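Local coordinates for protein endo-1,3-beta-glucanase, family GH16 (Zobellia galactanivorans, PDB 4CRQ) that probably hydrolyses internal beta-1,3-glucosidic bonds of laminarin through this family GH16 catalytic module of a larger modular enzyme, at residues Glu10-Gly24 / Gln36-Leu50. The protein carries 1 engineered substitution. Residues are numbered along the deposited sequence; the frame is centred on the assembly and turned at random.
Sequences EFDDGIGPDWVFETG and QYYRRENAAVENGNL. With CA (calcium ion), chain C.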
loop_
_atom_site.group_PDB
_atom_site.type_symbol
_atom_site.label_atom_id
_atom_site.label_comp_id
_atom_site.label_asym_id
_atom_site.label_seq_id
_atom_site.Cartn_x
_atom_site.Cartn_y
_atom_site.Cartn_z
ATOM N N GLU A 10 13.397 7.858 5.760
ATOM C CA GLU A 10 14.089 6.873 6.617
ATOM C C GLU A 10 13.467 6.768 8.019
ATOM O O GLU A 10 13.867 5.893 8.791
ATOM C CB GLU A 10 15.576 7.245 6.767
ATOM C CG GLU A 10 16.331 7.308 5.440
ATOM C CD GLU A 10 16.375 5.980 4.690
ATOM O OE1 GLU A 10 16.650 4.939 5.339
ATOM O OE2 GLU A 10 16.153 5.973 3.459
ATOM N N PHE A 11 12.522 7.661 8.351
ATOM C CA PHE A 11 11.869 7.660 9.676
ATOM C C PHE A 11 12.884 7.673 10.839
ATOM O O PHE A 11 12.683 6.978 11.841
ATOM C CB PHE A 11 10.866 6.465 9.768
ATOM C CG PHE A 11 9.821 6.486 8.681
ATOM C CD1 PHE A 11 8.847 7.493 8.648
ATOM C CD2 PHE A 11 9.829 5.514 7.674
ATOM C CE1 PHE A 11 7.890 7.518 7.636
ATOM C CE2 PHE A 11 8.854 5.512 6.650
ATOM C CZ PHE A 11 7.894 6.539 6.636
ATOM N N ASP A 12 13.973 8.457 10.714
ATOM C CA ASP A 12 15.009 8.449 11.765
ATOM C C ASP A 12 14.466 8.770 13.155
ATOM O O ASP A 12 14.679 8.000 14.100
ATOM C CB ASP A 12 16.177 9.387 11.435
ATOM C CG ASP A 12 16.988 8.937 10.230
ATOM O OD1 ASP A 12 17.006 7.744 9.858
ATOM O OD2 ASP A 12 17.647 9.818 9.641
ATOM N N ASP A 13 13.752 9.889 13.263
ATOM C CA ASP A 13 13.231 10.382 14.560
ATOM C C ASP A 13 11.787 10.846 14.507
ATOM O O ASP A 13 11.129 10.980 15.563
ATOM C CB ASP A 13 14.131 11.512 15.079
ATOM C CG ASP A 13 15.520 11.027 15.502
ATOM O OD1 ASP A 13 15.618 10.224 16.464
ATOM O OD2 ASP A 13 16.520 11.459 14.875
ATOM N N GLY A 14 11.308 11.097 13.289
ATOM C CA GLY A 14 9.932 11.474 13.055
ATOM C C GLY A 14 9.500 11.145 11.647
ATOM O O GLY A 14 10.282 10.600 10.830
ATOM N N ILE A 15 8.242 11.467 11.369
ATOM C CA ILE A 15 7.641 11.223 10.060
ATOM C C ILE A 15 8.070 12.399 9.193
ATOM O O ILE A 15 8.009 13.571 9.652
ATOM C CB ILE A 15 6.106 11.012 10.154
ATOM C CG1 ILE A 15 5.832 9.749 11.013
ATOM C CG2 ILE A 15 5.478 10.918 8.759
ATOM C CD1 ILE A 15 4.387 9.345 11.267
ATOM N N GLY A 16 8.508 12.113 7.967
ATOM C CA GLY A 16 8.997 13.176 7.069
ATOM C C GLY A 16 7.911 14.122 6.569
ATOM O O GLY A 16 6.727 13.874 6.805
ATOM N N PRO A 17 8.313 15.193 5.851
ATOM C CA PRO A 17 7.394 16.284 5.450
ATOM C C PRO A 17 6.426 15.950 4.291
ATOM O O PRO A 17 5.542 16.799 3.987
ATOM C CB PRO A 17 8.361 17.419 5.056
ATOM C CG PRO A 17 9.573 16.705 4.578
ATOM C CD PRO A 17 9.698 15.442 5.398
ATOM N N ASP A 18 6.581 14.770 3.670
ATOM C CA ASP A 18 5.802 14.460 2.442
ATOM C C ASP A 18 4.562 13.600 2.641
ATOM O O ASP A 18 3.951 13.169 1.678
ATOM C CB ASP A 18 6.744 13.901 1.357
ATOM C CG ASP A 18 7.808 14.893 0.988
ATOM O OD1 ASP A 18 7.438 16.043 0.671
ATOM O OD2 ASP A 18 9.007 14.545 1.030
ATOM N N TRP A 19 4.191 13.385 3.898
ATOM C CA TRP A 19 3.014 12.581 4.210
ATOM C C TRP A 19 1.831 13.355 4.721
ATOM O O TRP A 19 1.973 14.261 5.547
ATOM C CB TRP A 19 3.383 11.533 5.248
ATOM C CG TRP A 19 4.473 10.590 4.806
ATOM C CD1 TRP A 19 5.833 10.670 5.094
ATOM C CD2 TRP A 19 4.326 9.372 3.978
ATOM N NE1 TRP A 19 6.517 9.619 4.524
ATOM C CE2 TRP A 19 5.678 8.808 3.839
ATOM C CE3 TRP A 19 3.243 8.712 3.359
ATOM C CZ2 TRP A 19 5.921 7.632 3.112
ATOM C CZ3 TRP A 19 3.502 7.536 2.628
ATOM C CH2 TRP A 19 4.815 7.008 2.511
ATOM N N VAL A 20 0.660 12.970 4.221
ATOM C CA VAL A 20 -0.661 13.469 4.619
ATOM C C VAL A 20 -1.365 12.297 5.276
ATOM O O VAL A 20 -1.313 11.157 4.759
ATOM C CB VAL A 20 -1.455 13.964 3.378
ATOM C CG1 VAL A 20 -2.913 14.300 3.693
ATOM C CG2 VAL A 20 -0.743 15.160 2.756
ATOM N N PHE A 21 -2.038 12.551 6.391
ATOM C CA PHE A 21 -2.749 11.502 7.139
ATOM C C PHE A 21 -4.221 11.569 6.827
ATOM O O PHE A 21 -4.805 12.648 6.817
ATOM C CB PHE A 21 -2.484 11.677 8.634
ATOM C CG PHE A 21 -1.034 11.520 8.970
ATOM C CD1 PHE A 21 -0.158 12.623 8.876
ATOM C CD2 PHE A 21 -0.519 10.272 9.356
ATOM C CE1 PHE A 21 1.203 12.490 9.165
ATOM C CE2 PHE A 21 0.851 10.138 9.652
ATOM C CZ PHE A 21 1.708 11.243 9.553
ATOM N N GLU A 22 -4.811 10.410 6.566
ATOM C CA GLU A 22 -6.258 10.309 6.329
ATOM C C GLU A 22 -6.945 9.920 7.628
ATOM O O GLU A 22 -6.327 9.304 8.505
ATOM C CB GLU A 22 -6.547 9.349 5.179
ATOM C CG GLU A 22 -6.089 9.971 3.866
ATOM C CD GLU A 22 -6.318 9.086 2.686
ATOM O OE1 GLU A 22 -5.631 8.070 2.564
ATOM O OE2 GLU A 22 -7.200 9.445 1.869
ATOM N N THR A 23 -8.218 10.288 7.768
ATOM C CA THR A 23 -8.949 9.976 8.977
ATOM C C THR A 23 -10.311 9.422 8.613
ATOM O O THR A 23 -10.808 9.685 7.487
ATOM C CB THR A 23 -9.131 11.232 9.893
ATOM O OG1 THR A 23 -9.943 12.180 9.198
ATOM C CG2 THR A 23 -7.850 11.933 10.258
ATOM N N GLY A 24 -10.923 8.694 9.551
ATOM C CA GLY A 24 -12.285 8.186 9.374
ATOM C C GLY A 24 -12.393 6.928 8.562
ATOM O O GLY A 24 -11.422 6.137 8.392
ATOM N N GLN A 36 -12.085 -0.311 10.319
ATOM C CA GLN A 36 -11.309 0.677 11.116
ATOM C C GLN A 36 -11.651 2.143 10.818
ATOM O O GLN A 36 -12.057 2.509 9.693
ATOM C CB GLN A 36 -9.772 0.529 10.941
ATOM C CG GLN A 36 -9.212 1.115 9.639
ATOM C CD GLN A 36 -9.737 0.466 8.369
ATOM O OE1 GLN A 36 -10.013 -0.739 8.346
ATOM N NE2 GLN A 36 -9.881 1.263 7.299
ATOM N N TYR A 37 -11.468 2.962 11.842
ATOM C CA TYR A 37 -11.536 4.398 11.709
ATOM C C TYR A 37 -10.069 4.923 11.746
ATOM O O TYR A 37 -9.395 4.742 12.769
ATOM C CB TYR A 37 -12.371 4.985 12.844
ATOM C CG TYR A 37 -12.671 6.474 12.779
ATOM C CD1 TYR A 37 -11.654 7.464 12.958
ATOM C CD2 TYR A 37 -13.986 6.920 12.567
ATOM C CE1 TYR A 37 -11.948 8.837 12.902
ATOM C CE2 TYR A 37 -14.280 8.291 12.512
ATOM C CZ TYR A 37 -13.271 9.236 12.688
ATOM O OH TYR A 37 -13.594 10.560 12.626
ATOM N N TYR A 38 -9.562 5.529 10.658
ATOM C CA TYR A 38 -8.187 6.014 10.665
ATOM C C TYR A 38 -8.043 7.273 11.490
ATOM O O TYR A 38 -8.904 8.147 11.470
ATOM C CB TYR A 38 -7.757 6.250 9.240
ATOM C CG TYR A 38 -7.514 4.985 8.403
ATOM C CD1 TYR A 38 -6.657 3.965 8.871
ATOM C CD2 TYR A 38 -8.113 4.824 7.137
ATOM C CE1 TYR A 38 -6.385 2.823 8.119
ATOM C CE2 TYR A 38 -7.868 3.685 6.372
ATOM C CZ TYR A 38 -7.004 2.694 6.866
ATOM O OH TYR A 38 -6.724 1.568 6.135
ATOM N N ARG A 39 -6.941 7.343 12.234
ATOM C CA ARG A 39 -6.576 8.551 13.047
ATOM C C ARG A 39 -5.102 8.843 12.943
ATOM O O ARG A 39 -4.284 7.935 12.701
ATOM C CB ARG A 39 -6.957 8.333 14.520
ATOM C CG ARG A 39 -8.441 7.903 14.704
ATOM C CD ARG A 39 -8.892 8.110 16.148
ATOM N NE ARG A 39 -8.926 9.545 16.487
ATOM C CZ ARG A 39 -8.641 10.071 17.694
ATOM N NH1 ARG A 39 -8.281 9.281 18.720
ATOM N NH2 ARG A 39 -8.723 11.385 17.892
ATOM N N ARG A 40 -4.755 10.110 13.145
ATOM C CA ARG A 40 -3.368 10.531 13.137
ATOM C C ARG A 40 -2.592 9.828 14.271
ATOM O O ARG A 40 -1.427 9.439 14.064
ATOM C CB ARG A 40 -3.258 12.059 13.298
ATOM C CG ARG A 40 -1.847 12.597 13.509
ATOM C CD ARG A 40 -0.982 12.380 12.274
ATOM N NE ARG A 40 0.402 12.842 12.430
ATOM C CZ ARG A 40 1.373 12.122 12.999
ATOM N NH1 ARG A 40 1.164 10.888 13.508
ATOM N NH2 ARG A 40 2.589 12.656 13.064
ATOM N N GLU A 41 -3.243 9.659 15.433
ATOM C CA GLU A 41 -2.635 9.108 16.661
ATOM C C GLU A 41 -2.018 7.730 16.463
ATOM O O GLU A 41 -1.078 7.337 17.178
ATOM C CB GLU A 41 -3.690 9.023 17.787
ATOM C CG GLU A 41 -3.115 8.761 19.181
ATOM C CD GLU A 41 -4.157 8.818 20.289
ATOM O OE1 GLU A 41 -5.131 8.061 20.282
ATOM O OE2 GLU A 41 -3.989 9.644 21.201
ATOM N N ASN A 42 -2.552 6.998 15.486
ATOM C CA ASN A 42 -2.114 5.634 15.270
ATOM C C ASN A 42 -0.839 5.458 14.452
ATOM O O ASN A 42 -0.421 4.297 14.195
ATOM C CB ASN A 42 -3.228 4.831 14.612
ATOM C CG ASN A 42 -4.445 4.664 15.504
ATOM O OD1 ASN A 42 -5.155 5.635 15.807
ATOM N ND2 ASN A 42 -4.698 3.452 15.925
ATOM N N ALA A 43 -0.239 6.559 14.002
ATOM C CA ALA A 43 1.063 6.533 13.318
ATOM C C ALA A 43 2.080 7.227 14.193
ATOM O O ALA A 43 1.799 8.325 14.694
ATOM C CB ALA A 43 0.974 7.196 11.950
ATOM N N ALA A 44 3.250 6.610 14.384
ATOM C CA ALA A 44 4.317 7.181 15.219
ATOM C C ALA A 44 5.651 6.674 14.724
ATOM O O ALA A 44 5.683 5.833 13.847
ATOM C CB ALA A 44 4.108 6.808 16.691
ATOM N N VAL A 45 6.760 7.187 15.248
ATOM C CA VAL A 45 8.077 6.657 14.909
ATOM C C VAL A 45 8.695 6.135 16.196
ATOM O O VAL A 45 8.626 6.808 17.238
ATOM C CB VAL A 45 8.973 7.706 14.200
ATOM C CG1 VAL A 45 10.470 7.359 14.212
ATOM C CG2 VAL A 45 8.503 7.863 12.770
ATOM N N GLU A 46 9.278 4.941 16.106
ATOM C CA GLU A 46 9.991 4.308 17.221
ATOM C C GLU A 46 11.212 3.626 16.660
ATOM O O GLU A 46 11.085 2.856 15.700
ATOM C CB GLU A 46 9.148 3.247 17.945
ATOM C CG GLU A 46 7.893 3.713 18.670
ATOM C CD GLU A 46 7.221 2.573 19.442
ATOM O OE1 GLU A 46 7.790 2.100 20.454
ATOM O OE2 GLU A 46 6.122 2.144 19.050
ATOM N N ASN A 47 12.384 3.902 17.244
ATOM C CA ASN A 47 13.647 3.214 16.868
ATOM C C ASN A 47 13.903 3.168 15.358
ATOM O O ASN A 47 14.219 2.103 14.794
ATOM C CB ASN A 47 13.683 1.789 17.479
ATOM C CG ASN A 47 13.509 1.792 18.990
ATOM O OD1 ASN A 47 14.118 2.594 19.702
ATOM N ND2 ASN A 47 12.672 0.893 19.483
ATOM N N GLY A 48 13.746 4.320 14.706
ATOM C CA GLY A 48 13.991 4.418 13.265
ATOM C C GLY A 48 12.953 3.791 12.351
ATOM O O GLY A 48 13.222 3.614 11.159
ATOM N N ASN A 49 11.781 3.454 12.879
ATOM C CA ASN A 49 10.733 2.900 12.063
ATOM C C ASN A 49 9.474 3.736 12.179
ATOM O O ASN A 49 9.139 4.213 13.297
ATOM C CB ASN A 49 10.312 1.489 12.553
ATOM C CG ASN A 49 11.344 0.424 12.282
ATOM O OD1 ASN A 49 11.235 -0.300 11.316
ATOM N ND2 ASN A 49 12.358 0.334 13.124
ATOM N N LEU A 50 8.762 3.877 11.064
ATOM C CA LEU A 50 7.350 4.232 11.134
ATOM C C LEU A 50 6.604 3.037 11.753
ATOM O O LEU A 50 6.815 1.880 11.364
ATOM C CB LEU A 50 6.775 4.512 9.742
ATOM C CG LEU A 50 5.252 4.646 9.580
ATOM C CD1 LEU A 50 4.790 5.907 10.300
ATOM C CD2 LEU A 50 4.861 4.635 8.104
HETATM CA CA CA C . 14.609 3.765 9.366
HETATM O O HOH W 1 16.212 3.703 7.672
HETATM O O HOH W 2 13.546 6.800 16.279
HETATM O O HOH W 3 16.084 5.494 10.588
HETATM O O HOH W 4 16.406 2.866 10.910
#
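Y37 lays one face of its phenol ring over G24, whose CA stands 3.4 Å from the ring centroid, almost on the ring normal. Next along, Y38 makes a single antiparallel hydrogen-bonded bridge with the same glycine: G24 N gives its hydrogen to Y38 O (2.8 Å), and Y38 N returns a nearly straight bond (170° at the hydrogen) to G24 O, which also accepts a hydrogen bond from W30 NE1. R40 then turns back over F21. Its CG is anti to the backbone N (chi1 171°), and a bend at chi2 brings CD over the ring centre and the guanidinium flat onto the ring, planes 11° apart and R40 CZ 4.0 Å from the F21 centroid, a cation-pi stack. A weak bond from R40 NH1 to A43 O, at the guanidinium edge, helps fix its rotation. A43 CB touches F21 CE2 and I15 CD1. This is the edge of the GH16 beta-jelly-roll sandwich, where the chain from strand 4-9 to strand 20-22 crosses from one sheet to the other. V45 runs alongside I15 in the opposite sense, CG2 on I15 CG1 (3.7 Å), while its CG1 meets F11 O. The type I' turn 46-49 delivers G48 O to the calcium ion (2.3 Å), which E10 O, D225 and three waters also bind; a further water joins G48 N to D12 O. L50 finally seats CB over the centre of the F11 ring and rests CD1 on I15 CD1 (3.6 Å).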